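Side-chain contacts in FAD:protein FMN transferase (Vibrio cholerae, PDB 6NXI), which probably transfers the FMN part of FAD onto a threonine hydroxyl of target flavoproteins, with magnesium as cofactor: residues A[50-55]-A[61-66]; A[101-106]-A[150-155]; A[79-84]-A[133-138]. All blocks are in the same frame, centred on the assembly; numbering follows the deposited sequence. Where two conformers were deposited one is given.

Contact 1. Residues A[50-55]-A[61-66]. With FAD (flavin-adenine dinucleotide), chain B.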
loop_
_atom_site.group_PDB
_atom_site.type_symbol
_atom_site.label_atom_id
_atom_site.label_comp_id
_atom_site.label_asym_id
_atom_site.label_seq_id
_atom_site.Cartn_x
_atom_site.Cartn_y
_atom_site.Cartn_z
ATOM N N MET A 50 2.711 11.210 -7.904
ATOM C CA MET A 50 1.836 10.022 -7.885
ATOM C C MET A 50 0.488 10.230 -7.182
ATOM O O MET A 50 -0.251 9.211 -7.101
ATOM C CB MET A 50 2.601 8.841 -7.280
ATOM C CG MET A 50 3.727 8.390 -8.284
ATOM S SD MET A 50 4.727 7.034 -7.649
ATOM C CE MET A 50 6.325 7.777 -7.304
ATOM N N SER A 51 0.157 11.433 -6.707
ATOM C CA SER A 51 -1.174 11.707 -6.097
ATOM C C SER A 51 -2.273 11.776 -7.165
ATOM O O SER A 51 -2.206 12.651 -8.021
ATOM C CB SER A 51 -1.219 12.944 -5.276
ATOM O OG SER A 51 -2.552 13.114 -4.694
ATOM N N THR A 52 -3.303 10.942 -7.066
ATOM C CA THR A 52 -4.499 11.116 -7.934
ATOM C C THR A 52 -5.277 12.384 -7.595
ATOM O O THR A 52 -6.122 12.770 -8.449
ATOM C CB THR A 52 -5.432 9.910 -7.841
ATOM O OG1 THR A 52 -5.681 9.737 -6.439
ATOM C CG2 THR A 52 -4.827 8.720 -8.544
ATOM N N TYR A 53 -5.104 12.965 -6.398
ATOM C CA TYR A 53 -5.912 14.089 -5.854
ATOM C C TYR A 53 -5.314 15.436 -6.276
ATOM O O TYR A 53 -5.976 16.449 -6.104
ATOM C CB TYR A 53 -6.028 13.984 -4.325
ATOM C CG TYR A 53 -6.852 12.815 -3.854
ATOM C CD1 TYR A 53 -8.190 12.965 -3.494
ATOM C CD2 TYR A 53 -6.242 11.579 -3.735
ATOM C CE1 TYR A 53 -8.896 11.867 -3.000
ATOM C CE2 TYR A 53 -6.954 10.477 -3.305
ATOM C CZ TYR A 53 -8.268 10.630 -2.924
ATOM O OH TYR A 53 -8.886 9.481 -2.477
ATOM N N ARG A 54 -4.052 15.465 -6.710
ATOM C CA ARG A 54 -3.413 16.678 -7.278
ATOM C C ARG A 54 -3.565 16.665 -8.792
ATOM O O ARG A 54 -3.066 15.756 -9.445
ATOM C CB ARG A 54 -1.957 16.752 -6.825
ATOM C CG ARG A 54 -1.809 16.819 -5.313
ATOM C CD ARG A 54 -0.375 17.165 -4.902
ATOM N NE ARG A 54 -0.285 17.132 -3.454
ATOM C CZ ARG A 54 0.747 17.479 -2.715
ATOM N NH1 ARG A 54 1.899 17.812 -3.274
ATOM N NH2 ARG A 54 0.637 17.379 -1.398
ATOM N N LYS A 55 -4.292 17.648 -9.299
ATOM C CA LYS A 55 -4.710 17.730 -10.721
ATOM C C LYS A 55 -3.481 17.851 -11.630
ATOM O O LYS A 55 -3.590 17.476 -12.794
ATOM C CB LYS A 55 -5.666 18.915 -10.914
ATOM C CG LYS A 55 -7.021 18.773 -10.230
ATOM C CD LYS A 55 -7.815 20.073 -10.159
ATOM C CE LYS A 55 -9.313 19.873 -9.989
ATOM N NZ LYS A 55 -9.734 19.866 -8.563
ATOM N N ARG A 61 -1.653 14.000 -14.739
ATOM C CA ARG A 61 -1.447 14.436 -16.146
ATOM C C ARG A 61 -1.487 13.213 -17.070
ATOM O O ARG A 61 -2.011 13.369 -18.218
ATOM C CB ARG A 61 -0.178 15.282 -16.237
ATOM C CG ARG A 61 -0.360 16.596 -15.494
ATOM C CD ARG A 61 0.805 17.514 -15.697
ATOM N NE ARG A 61 1.787 17.363 -14.649
ATOM C CZ ARG A 61 3.010 16.817 -14.778
ATOM N NH1 ARG A 61 3.438 16.309 -15.931
ATOM N NH2 ARG A 61 3.778 16.761 -13.716
ATOM N N PHE A 62 -0.987 12.048 -16.662
ATOM C CA PHE A 62 -1.124 10.813 -17.474
ATOM C C PHE A 62 -2.605 10.432 -17.592
ATOM O O PHE A 62 -3.044 10.031 -18.672
ATOM C CB PHE A 62 -0.301 9.658 -16.929
ATOM C CG PHE A 62 -0.436 8.396 -17.731
ATOM C CD1 PHE A 62 -0.053 8.366 -19.070
ATOM C CD2 PHE A 62 -0.983 7.254 -17.184
ATOM C CE1 PHE A 62 -0.163 7.203 -19.810
ATOM C CE2 PHE A 62 -1.097 6.097 -17.935
ATOM C CZ PHE A 62 -0.673 6.065 -19.245
ATOM N N ASN A 63 -3.337 10.492 -16.485
ATOM C CA ASN A 63 -4.789 10.176 -16.492
ATOM C C ASN A 63 -5.489 11.148 -17.442
ATOM O O ASN A 63 -6.455 10.693 -18.097
ATOM C CB ASN A 63 -5.351 10.164 -15.069
ATOM C CG ASN A 63 -4.789 9.000 -14.283
ATOM O OD1 ASN A 63 -4.334 8.017 -14.868
ATOM N ND2 ASN A 63 -4.806 9.110 -12.953
ATOM N N GLN A 64 -5.057 12.408 -17.512
ATOM C CA GLN A 64 -5.683 13.439 -18.395
ATOM C C GLN A 64 -5.248 13.260 -19.849
ATOM O O GLN A 64 -5.970 13.760 -20.745
ATOM C CB GLN A 64 -5.382 14.842 -17.884
ATOM C CG GLN A 64 -6.011 15.092 -16.529
ATOM C CD GLN A 64 -5.247 16.114 -15.736
ATOM O OE1 GLN A 64 -4.548 16.947 -16.313
ATOM N NE2 GLN A 64 -5.354 16.043 -14.412
ATOM N N HIS A 65 -4.163 12.537 -20.092
ATOM C CA HIS A 65 -3.598 12.295 -21.453
ATOM C C HIS A 65 -4.533 11.366 -22.252
ATOM O O HIS A 65 -4.979 10.374 -21.690
ATOM C CB HIS A 65 -2.187 11.754 -21.236
ATOM C CG HIS A 65 -1.428 11.438 -22.474
ATOM N ND1 HIS A 65 -0.864 12.434 -23.238
ATOM C CD2 HIS A 65 -1.066 10.257 -23.030
ATOM C CE1 HIS A 65 -0.197 11.884 -24.227
ATOM N NE2 HIS A 65 -0.314 10.558 -24.151
ATOM N N THR A 66 -4.830 11.639 -23.536
ATOM C CA THR A 66 -5.852 10.847 -24.295
ATOM C C THR A 66 -5.231 9.979 -25.407
ATOM O O THR A 66 -5.752 8.854 -25.620
ATOM C CB THR A 66 -6.993 11.767 -24.727
ATOM O OG1 THR A 66 -6.461 12.898 -25.414
ATOM C CG2 THR A 66 -7.799 12.235 -23.537
HETATM P PA FAD B . -4.485 -0.334 0.403
HETATM O O1A FAD B . -5.271 -1.441 1.008
HETATM O O2A FAD B . -3.010 -0.359 0.468
HETATM O O5B FAD B . -4.910 -0.137 -1.125
HETATM C C5B FAD B . -6.291 0.267 -1.325
HETATM C C4B FAD B . -6.387 1.419 -2.295
HETATM O O4B FAD B . -5.864 1.075 -3.602
HETATM C C3B FAD B . -7.835 1.849 -2.523
HETATM O O3B FAD B . -8.179 2.893 -1.611
HETATM C C2B FAD B . -7.842 2.283 -3.993
HETATM O O2B FAD B . -7.372 3.605 -4.136
HETATM C C1B FAD B . -6.844 1.311 -4.610
HETATM N N9A FAD B . -7.365 0.026 -5.023
HETATM C C8A FAD B . -8.578 -0.585 -4.674
HETATM N N7A FAD B . -8.651 -1.811 -5.132
HETATM C C5A FAD B . -7.493 -2.026 -5.852
HETATM C C6A FAD B . -7.035 -3.130 -6.588
HETATM N N6A FAD B . -7.681 -4.306 -6.674
HETATM N N1A FAD B . -5.808 -3.017 -7.135
HETATM C C2A FAD B . -5.153 -1.844 -7.031
HETATM N N3A FAD B . -5.486 -0.736 -6.356
HETATM C C4A FAD B . -6.694 -0.898 -5.789
HETATM N N1 FAD B . -6.230 10.637 0.116
HETATM C C2 FAD B . -6.863 11.856 0.227
HETATM O O2 FAD B . -7.980 11.935 0.784
HETATM N N3 FAD B . -6.293 13.003 -0.226
HETATM C C4 FAD B . -5.069 13.018 -0.842
HETATM O O4 FAD B . -4.597 14.063 -1.269
HETATM C C4X FAD B . -4.387 11.766 -0.999
HETATM N N5 FAD B . -3.215 11.747 -1.601
HETATM C C5X FAD B . -2.584 10.533 -1.749
HETATM C C6 FAD B . -1.341 10.486 -2.411
HETATM C C7 FAD B . -0.638 9.314 -2.600
HETATM C C7M FAD B . 0.694 9.338 -3.314
HETATM C C8 FAD B . -1.187 8.114 -2.089
HETATM C C8M FAD B . -0.483 6.794 -2.269
HETATM C C9 FAD B . -2.422 8.145 -1.434
HETATM C C9A FAD B . -3.136 9.336 -1.242
HETATM N N10 FAD B . -4.386 9.399 -0.614
HETATM C C10 FAD B . -5.052 10.604 -0.470
HETATM C "C1'" FAD B . -4.971 8.182 -0.011
HETATM C "C2'" FAD B . -5.588 7.242 -0.982
HETATM O "O2'" FAD B . -6.703 7.849 -1.628
HETATM C "C3'" FAD B . -6.071 5.989 -0.231
HETATM O "O3'" FAD B . -7.080 6.281 0.710
HETATM C "C4'" FAD B . -4.993 5.284 0.570
HETATM O "O4'" FAD B . -3.781 5.298 -0.167
HETATM C "C5'" FAD B . -5.420 3.890 0.983
HETATM O "O5'" FAD B . -4.268 3.222 1.554
HETATM P P FAD B . -4.472 1.859 2.332
HETATM O O1P FAD B . -5.607 1.928 3.251
HETATM O O2P FAD B . -3.060 1.533 2.763
HETATM O O3P FAD B . -4.962 0.986 1.099
HETATM O O HOH W 1 -5.792 11.673 -11.465
#
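Q64 reaches back from the end of helix 58-64 to take hold of K55, closing the loop between helices 32-50 and 58-64, which contains an ST turn at S51. The amide nitrogen does the work: Q64 NE2 donates to K55 O at 2.8 Å, nearly straight (164° at the hydrogen), and meets a lone pair in the carbonyl plane. The bond also lies close to the amide plane of Q64, so the side-chain amide and the backbone carbonyl are well matched in orientation. It uses only the backbone of K55, whose side chain runs off in another direction.

Deeper in, N63 faces T52 with no direct bond; T52 CG2 lies 4.4 Å from N63 ND2. A water joins them instead, donating to T52 O and accepting from N63 ND2 at 3.1 Å. The other end of this amide is also held, since N63 OD1 accepts from the backbone N of V151, and the two bonds together should fix which way the amide is flipped.

On the far side of the loop the flavin takes over. Y53 lays one ring face against the isoalloxazine, with FAD N3 3.6 Å above the ring centre, while its OH comes to 2.9 Å from FAD O2'. Next to it, S51 holds its hydroxyl anti to the backbone N (chi1 -179°), which allows S51 OG to accept from Y53 N at 3.1 Å and form the ST turn. The same S51 OG stands 3.4 Å from FAD N5.

Contact 2. Residues A[101-106]-A[150-155]; sequences PLVNLW and YVDLST. With MG (magnesium ion), chain C; FAD (flavin-adenine dinucleotide), chain B.
N104 sets the nitrogen end of its amide over one face of the Y150 ring, ND2 standing 3.5 Å above the ring plane and displaced toward the rim, near CZ. The amide and ring planes are almost perpendicular (86°), so the amide meets the ring end-on. One helical turn earlier, P101 slides past the root of the same tyrosine, and P101 CD packs on Y150 CB at 3.8 Å.

Farther along, V103 lies roughly perpendicular to the D152 side chain. Its CG1 methyl comes within 3.6 Å of D152 OD2 and equally near FAD O2B, which puts an apolar wall beside a polar bond: FAD O2B donates to D152 OD2 at 2.7 Å. D152 holds CG anti to its N (chi1 177°), which sends the carboxylate toward this ribose hydroxyl. A water bridges N104 OD1 to D152 OD2, weakly on the aspartate side. The other oxygen, D152 OD1, is gripped twice, by S154 OG on its syn lone pair at 2.7 Å and by S154 N from above the carboxylate plane, fixing the carboxylate's rotation.

The bond from S154 N makes an Asx turn, which leads to S154 O, the acceptor for FAD O4'. T155 O binds one of the two magnesium ions at 2.3 Å, as do FAD O2A, D269 and T273: this is the FAD and magnesium site of the ApbE family.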
loop_
_atom_site.group_PDB
_atom_site.type_symbol
_atom_site.label_atom_id
_atom_site.label_comp_id
_atom_site.label_asym_id
_atom_site.label_seq_id
_atom_site.Cartn_x
_atom_site.Cartn_y
_atom_site.Cartn_z
ATOM N N PRO A 101 -11.146 4.121 -12.298
ATOM C CA PRO A 101 -12.538 4.489 -12.577
ATOM C C PRO A 101 -13.517 3.839 -11.600
ATOM O O PRO A 101 -14.527 4.491 -11.313
ATOM C CB PRO A 101 -12.733 4.039 -14.053
ATOM C CG PRO A 101 -11.318 4.069 -14.626
ATOM C CD PRO A 101 -10.492 3.539 -13.474
ATOM N N LEU A 102 -13.230 2.615 -11.138
ATOM C CA LEU A 102 -14.119 1.863 -10.208
ATOM C C LEU A 102 -13.930 2.369 -8.786
ATOM O O LEU A 102 -14.916 2.598 -8.085
ATOM C CB LEU A 102 -13.801 0.376 -10.338
ATOM C CG LEU A 102 -14.042 -0.218 -11.735
ATOM C CD1 LEU A 102 -13.299 -1.507 -11.904
ATOM C CD2 LEU A 102 -15.520 -0.454 -11.951
ATOM N N VAL A 103 -12.695 2.612 -8.381
ATOM C CA VAL A 103 -12.443 3.214 -7.040
ATOM C C VAL A 103 -13.221 4.539 -6.950
ATOM O O VAL A 103 -13.873 4.845 -5.952
ATOM C CB VAL A 103 -10.941 3.435 -6.850
ATOM C CG1 VAL A 103 -10.633 4.272 -5.624
ATOM C CG2 VAL A 103 -10.187 2.104 -6.827
ATOM N N ASN A 104 -13.152 5.331 -8.013
ATOM C CA ASN A 104 -13.791 6.651 -8.065
ATOM C C ASN A 104 -15.308 6.452 -8.060
ATOM O O ASN A 104 -15.974 7.132 -7.273
ATOM C CB ASN A 104 -13.325 7.440 -9.271
ATOM C CG ASN A 104 -11.851 7.809 -9.213
ATOM O OD1 ASN A 104 -11.178 7.549 -8.229
ATOM N ND2 ASN A 104 -11.334 8.295 -10.338
ATOM N N LEU A 105 -15.829 5.518 -8.855
ATOM C CA LEU A 105 -17.297 5.245 -8.897
ATOM C C LEU A 105 -17.840 4.964 -7.491
ATOM O O LEU A 105 -18.948 5.440 -7.155
ATOM C CB LEU A 105 -17.558 4.091 -9.856
ATOM C CG LEU A 105 -19.026 3.699 -10.015
ATOM C CD1 LEU A 105 -19.811 4.764 -10.775
ATOM C CD2 LEU A 105 -19.152 2.358 -10.699
ATOM N N TRP A 106 -17.147 4.122 -6.744
ATOM C CA TRP A 106 -17.652 3.637 -5.443
ATOM C C TRP A 106 -17.466 4.663 -4.327
ATOM O O TRP A 106 -17.895 4.380 -3.221
ATOM C CB TRP A 106 -17.043 2.274 -5.135
ATOM C CG TRP A 106 -17.629 1.203 -5.997
ATOM C CD1 TRP A 106 -17.038 0.531 -7.023
ATOM C CD2 TRP A 106 -18.986 0.723 -5.960
ATOM N NE1 TRP A 106 -17.918 -0.329 -7.602
ATOM C CE2 TRP A 106 -19.101 -0.263 -6.957
ATOM C CE3 TRP A 106 -20.056 0.957 -5.095
ATOM C CZ2 TRP A 106 -20.279 -0.966 -7.176
ATOM C CZ3 TRP A 106 -21.221 0.245 -5.303
ATOM C CH2 TRP A 106 -21.310 -0.688 -6.335
ATOM N N TYR A 150 -7.514 5.269 -16.181
ATOM C CA TYR A 150 -7.216 6.112 -14.998
ATOM C C TYR A 150 -6.463 5.230 -14.007
ATOM O O TYR A 150 -7.022 4.272 -13.480
ATOM C CB TYR A 150 -8.520 6.660 -14.429
ATOM C CG TYR A 150 -8.421 7.680 -13.322
ATOM C CD1 TYR A 150 -7.902 7.355 -12.073
ATOM C CD2 TYR A 150 -8.862 8.987 -13.496
ATOM C CE1 TYR A 150 -7.792 8.303 -11.077
ATOM C CE2 TYR A 150 -8.761 9.946 -12.496
ATOM C CZ TYR A 150 -8.256 9.593 -11.258
ATOM O OH TYR A 150 -8.160 10.569 -10.299
ATOM N N VAL A 151 -5.178 5.499 -13.838
ATOM C CA VAL A 151 -4.276 4.697 -12.965
ATOM C C VAL A 151 -4.311 5.349 -11.587
ATOM O O VAL A 151 -4.216 6.586 -11.480
ATOM C CB VAL A 151 -2.839 4.678 -13.533
ATOM C CG1 VAL A 151 -1.887 4.032 -12.572
ATOM C CG2 VAL A 151 -2.786 3.983 -14.887
ATOM N N ASP A 152 -4.445 4.504 -10.576
ATOM C CA ASP A 152 -4.508 4.859 -9.145
ATOM C C ASP A 152 -3.364 4.123 -8.454
ATOM O O ASP A 152 -3.316 2.882 -8.556
ATOM C CB ASP A 152 -5.852 4.385 -8.628
ATOM C CG ASP A 152 -6.070 4.590 -7.148
ATOM O OD1 ASP A 152 -5.180 5.072 -6.471
ATOM O OD2 ASP A 152 -7.194 4.282 -6.709
ATOM N N LEU A 153 -2.397 4.842 -7.878
ATOM C CA LEU A 153 -1.289 4.179 -7.182
ATOM C C LEU A 153 -1.485 4.253 -5.663
ATOM O O LEU A 153 -0.515 4.040 -4.955
ATOM C CB LEU A 153 0.048 4.793 -7.615
ATOM C CG LEU A 153 0.295 4.701 -9.120
ATOM C CD1 LEU A 153 1.580 5.428 -9.503
ATOM C CD2 LEU A 153 0.334 3.254 -9.559
ATOM N N SER A 154 -2.716 4.404 -5.204
ATOM C CA SER A 154 -3.007 4.512 -3.741
ATOM C C SER A 154 -2.511 3.292 -2.980
ATOM O O SER A 154 -2.252 3.394 -1.752
ATOM C CB SER A 154 -4.508 4.702 -3.556
ATOM O OG SER A 154 -4.868 5.995 -3.993
ATOM N N THR A 155 -2.430 2.148 -3.658
ATOM C CA THR A 155 -2.195 0.842 -3.019
ATOM C C THR A 155 -0.713 0.643 -2.839
ATOM O O THR A 155 -0.367 -0.383 -2.264
ATOM C CB THR A 155 -2.809 -0.292 -3.824
ATOM O OG1 THR A 155 -2.970 -1.421 -2.971
ATOM C CG2 THR A 155 -2.019 -0.700 -5.028
HETATM MG MG MG C . -1.538 -1.753 -0.774
HETATM P PA FAD B . -4.485 -0.334 0.403
HETATM O O1A FAD B . -5.271 -1.441 1.008
HETATM O O2A FAD B . -3.010 -0.359 0.468
HETATM O O5B FAD B . -4.910 -0.137 -1.125
HETATM C C5B FAD B . -6.291 0.267 -1.325
HETATM C C4B FAD B . -6.387 1.419 -2.295
HETATM O O4B FAD B . -5.864 1.075 -3.602
HETATM C C3B FAD B . -7.835 1.849 -2.523
HETATM O O3B FAD B . -8.179 2.893 -1.611
HETATM C C2B FAD B . -7.842 2.283 -3.993
HETATM O O2B FAD B . -7.372 3.605 -4.136
HETATM C C1B FAD B . -6.844 1.311 -4.610
HETATM N N9A FAD B . -7.365 0.026 -5.023
HETATM C C8A FAD B . -8.578 -0.585 -4.674
HETATM N N7A FAD B . -8.651 -1.811 -5.132
HETATM C C5A FAD B . -7.493 -2.026 -5.852
HETATM C C6A FAD B . -7.035 -3.130 -6.588
HETATM N N6A FAD B . -7.681 -4.306 -6.674
HETATM N N1A FAD B . -5.808 -3.017 -7.135
HETATM C C2A FAD B . -5.153 -1.844 -7.031
HETATM N N3A FAD B . -5.486 -0.736 -6.356
HETATM C C4A FAD B . -6.694 -0.898 -5.789
HETATM N N1 FAD B . -6.230 10.637 0.116
HETATM C C2 FAD B . -6.863 11.856 0.227
HETATM O O2 FAD B . -7.980 11.935 0.784
HETATM N N3 FAD B . -6.293 13.003 -0.226
HETATM C C4 FAD B . -5.069 13.018 -0.842
HETATM O O4 FAD B . -4.597 14.063 -1.269
HETATM C C4X FAD B . -4.387 11.766 -0.999
HETATM N N5 FAD B . -3.215 11.747 -1.601
HETATM C C5X FAD B . -2.584 10.533 -1.749
HETATM C C6 FAD B . -1.341 10.486 -2.411
HETATM C C7 FAD B . -0.638 9.314 -2.600
HETATM C C7M FAD B . 0.694 9.338 -3.314
HETATM C C8 FAD B . -1.187 8.114 -2.089
HETATM C C8M FAD B . -0.483 6.794 -2.269
HETATM C C9 FAD B . -2.422 8.145 -1.434
HETATM C C9A FAD B . -3.136 9.336 -1.242
HETATM N N10 FAD B . -4.386 9.399 -0.614
HETATM C C10 FAD B . -5.052 10.604 -0.470
HETATM C "C1'" FAD B . -4.971 8.182 -0.011
HETATM C "C2'" FAD B . -5.588 7.242 -0.982
HETATM O "O2'" FAD B . -6.703 7.849 -1.628
HETATM C "C3'" FAD B . -6.071 5.989 -0.231
HETATM O "O3'" FAD B . -7.080 6.281 0.710
HETATM C "C4'" FAD B . -4.993 5.284 0.570
HETATM O "O4'" FAD B . -3.781 5.298 -0.167
HETATM C "C5'" FAD B . -5.420 3.890 0.983
HETATM O "O5'" FAD B . -4.268 3.222 1.554
HETATM P P FAD B . -4.472 1.859 2.332
HETATM O O1P FAD B . -5.607 1.928 3.251
HETATM O O2P FAD B . -3.060 1.533 2.763
HETATM O O3P FAD B . -4.962 0.986 1.099
HETATM O O HOH W 2 -8.630 6.298 -8.117
#

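Contact 3. Residues A[79-84]-A[133-138]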
loop_
_atom_site.group_PDB
_atom_site.type_symbol
_atom_site.label_atom_id
_atom_site.label_comp_id
_atom_site.label_asym_id
_atom_site.label_seq_id
_atom_site.Cartn_x
_atom_site.Cartn_y
_atom_site.Cartn_z
ATOM N N THR A 79 9.395 3.331 -11.631
ATOM C CA THR A 79 9.731 2.235 -10.702
ATOM C C THR A 79 8.430 1.719 -10.075
ATOM O O THR A 79 8.266 0.492 -9.982
ATOM C CB THR A 79 10.750 2.696 -9.671
ATOM O OG1 THR A 79 11.917 3.074 -10.427
ATOM C CG2 THR A 79 11.060 1.605 -8.658
ATOM N N VAL A 80 7.553 2.622 -9.627
ATOM C CA VAL A 80 6.308 2.213 -8.931
ATOM C C VAL A 80 5.336 1.564 -9.906
ATOM O O VAL A 80 4.788 0.503 -9.610
ATOM C CB VAL A 80 5.699 3.420 -8.205
ATOM C CG1 VAL A 80 4.333 3.062 -7.641
ATOM C CG2 VAL A 80 6.663 3.932 -7.139
ATOM N N VAL A 81 5.222 2.092 -11.120
ATOM C CA VAL A 81 4.294 1.459 -12.095
ATOM C C VAL A 81 4.827 0.084 -12.519
ATOM O O VAL A 81 4.050 -0.863 -12.627
ATOM C CB VAL A 81 3.994 2.374 -13.304
ATOM C CG1 VAL A 81 3.143 1.640 -14.322
ATOM C CG2 VAL A 81 3.271 3.629 -12.836
ATOM N N LYS A 82 6.138 -0.054 -12.702
ATOM C CA LYS A 82 6.723 -1.361 -13.061
ATOM C C LYS A 82 6.418 -2.402 -11.976
ATOM O O LYS A 82 6.083 -3.550 -12.332
ATOM C CB LYS A 82 8.222 -1.215 -13.260
ATOM C CG LYS A 82 8.887 -2.450 -13.839
ATOM C CD LYS A 82 10.334 -2.192 -14.233
ATOM C CE LYS A 82 10.535 -0.923 -15.042
ATOM N NZ LYS A 82 10.153 -1.058 -16.477
ATOM N N GLU A 83 6.536 -1.990 -10.728
ATOM C CA GLU A 83 6.287 -2.884 -9.572
ATOM C C GLU A 83 4.792 -3.206 -9.578
ATOM O O GLU A 83 4.443 -4.347 -9.407
ATOM C CB GLU A 83 6.763 -2.254 -8.277
ATOM C CG GLU A 83 6.593 -3.196 -7.104
ATOM C CD GLU A 83 7.470 -4.447 -7.084
ATOM O OE1 GLU A 83 8.222 -4.728 -8.090
ATOM O OE2 GLU A 83 7.342 -5.186 -6.061
ATOM N N ALA A 84 3.943 -2.250 -9.858
ATOM C CA ALA A 84 2.492 -2.508 -9.906
ATOM C C ALA A 84 2.150 -3.578 -10.964
ATOM O O ALA A 84 1.220 -4.443 -10.747
ATOM C CB ALA A 84 1.711 -1.242 -10.173
ATOM N N GLU A 133 -4.096 -4.695 -19.009
ATOM C CA GLU A 133 -3.650 -5.004 -20.399
ATOM C C GLU A 133 -3.566 -3.700 -21.195
ATOM O O GLU A 133 -2.822 -3.692 -22.233
ATOM C CB GLU A 133 -4.571 -6.025 -21.064
ATOM C CG GLU A 133 -5.999 -5.522 -21.300
ATOM C CD GLU A 133 -6.979 -5.558 -20.131
ATOM O OE1 GLU A 133 -6.582 -6.044 -19.012
ATOM O OE2 GLU A 133 -8.210 -5.202 -20.386
ATOM N N HIS A 134 -4.281 -2.656 -20.767
ATOM C CA HIS A 134 -4.385 -1.353 -21.473
ATOM C C HIS A 134 -3.151 -0.484 -21.226
ATOM O O HIS A 134 -3.002 0.541 -21.940
ATOM C CB HIS A 134 -5.652 -0.588 -21.128
ATOM C CG HIS A 134 -6.922 -1.269 -21.500
ATOM N ND1 HIS A 134 -7.323 -1.480 -22.834
ATOM C CD2 HIS A 134 -7.910 -1.741 -20.723
ATOM C CE1 HIS A 134 -8.496 -2.077 -22.834
ATOM N NE2 HIS A 134 -8.894 -2.228 -21.540
ATOM N N LEU A 135 -2.323 -0.856 -20.248
ATOM C CA LEU A 135 -1.199 -0.038 -19.756
ATOM C C LEU A 135 0.094 -0.728 -20.189
ATOM O O LEU A 135 0.262 -1.909 -19.853
ATOM C CB LEU A 135 -1.281 0.060 -18.225
ATOM C CG LEU A 135 -0.174 0.885 -17.553
ATOM C CD1 LEU A 135 -0.207 2.347 -17.988
ATOM C CD2 LEU A 135 -0.295 0.798 -16.050
ATOM N N THR A 136 1.002 -0.002 -20.838
ATOM C CA THR A 136 2.340 -0.556 -21.166
ATOM C C THR A 136 3.434 0.438 -20.764
ATOM O O THR A 136 3.213 1.682 -20.766
ATOM C CB THR A 136 2.381 -1.023 -22.628
ATOM O OG1 THR A 136 1.881 0.024 -23.450
ATOM C CG2 THR A 136 1.520 -2.242 -22.872
ATOM N N ILE A 137 4.610 -0.140 -20.487
ATOM C CA ILE A 137 5.853 0.620 -20.203
ATOM C C ILE A 137 6.786 0.475 -21.405
ATOM O O ILE A 137 6.981 -0.657 -21.902
ATOM C CB ILE A 137 6.509 0.133 -18.910
ATOM C CG1 ILE A 137 5.593 0.406 -17.715
ATOM C CG2 ILE A 137 7.875 0.766 -18.765
ATOM C CD1 ILE A 137 6.179 -0.047 -16.397
ATOM N N GLU A 138 7.277 1.613 -21.887
ATOM C CA GLU A 138 8.257 1.670 -23.008
ATOM C C GLU A 138 9.341 2.670 -22.571
ATOM O O GLU A 138 9.050 3.903 -22.558
ATOM C CB GLU A 138 7.601 2.087 -24.330
ATOM C CG GLU A 138 6.652 1.050 -24.923
ATOM C CD GLU A 138 6.124 1.428 -26.294
ATOM O OE1 GLU A 138 6.840 1.157 -27.276
ATOM O OE2 GLU A 138 5.029 2.044 -26.374
#
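Helix 79-84 runs over strand 135-138 at 128° between their N-to-C directions, with the two axes 9.7 Å apart at closest approach, and the backbones come nearest at K82 and I137. This is helix-on-sheet packing: the strand is an outer member of a small antiparallel three-stranded sheet, and helix 75-90 lies against one of its faces. Strand alternation decides who takes part. L135 and I137 turn toward the helix, whereas T136 and E138 turn away, and T136 OG1 is bonded to S143 on the neighbouring strand.

From the helix, V81 offers a single methyl to both strand residues. V81 CG1 meets L135 CD2 at 3.9 Å, the two side chains crossing at a slant, and it lies 4.0 Å from I137 CD1 as the valine and isoleucine run alongside each other, pointing opposite ways. The isoleucine stretches its longer branch fully (chi2 -180°), which carries its end up to the helix backbone: I137 CD1 rests 3.6 Å from K82 CA. L78 and I85 of the same helix also touch this side chain. K82 then folds over the outer side, bent at its last two torsions, until its NZ comes 3.7 Å from the branch methyl I137 CG2.

The three contacts grade from surface to interior. Contact 1 is a surface contact of amides, a backbone carbonyl and a water; contact 3 is partly buried and largely aliphatic; contact 2 is buried and mixes packing with the polar and metal chemistry of the cofactor site. Segment 150-155 is the common neighbour: its Y150 and V151 adjoin T52 and N63 of contact 1, V151 packs on L135 of contact 3, and L153 on V80 and V81. Contacts 1 and 3 also meet, through M50 on V80 and F62 on L135. FAD touches contacts 1 and 2, mainly at the flavin ring in the first and at the ribose, ribityl and phosphate in the second, while contact 3 stands back.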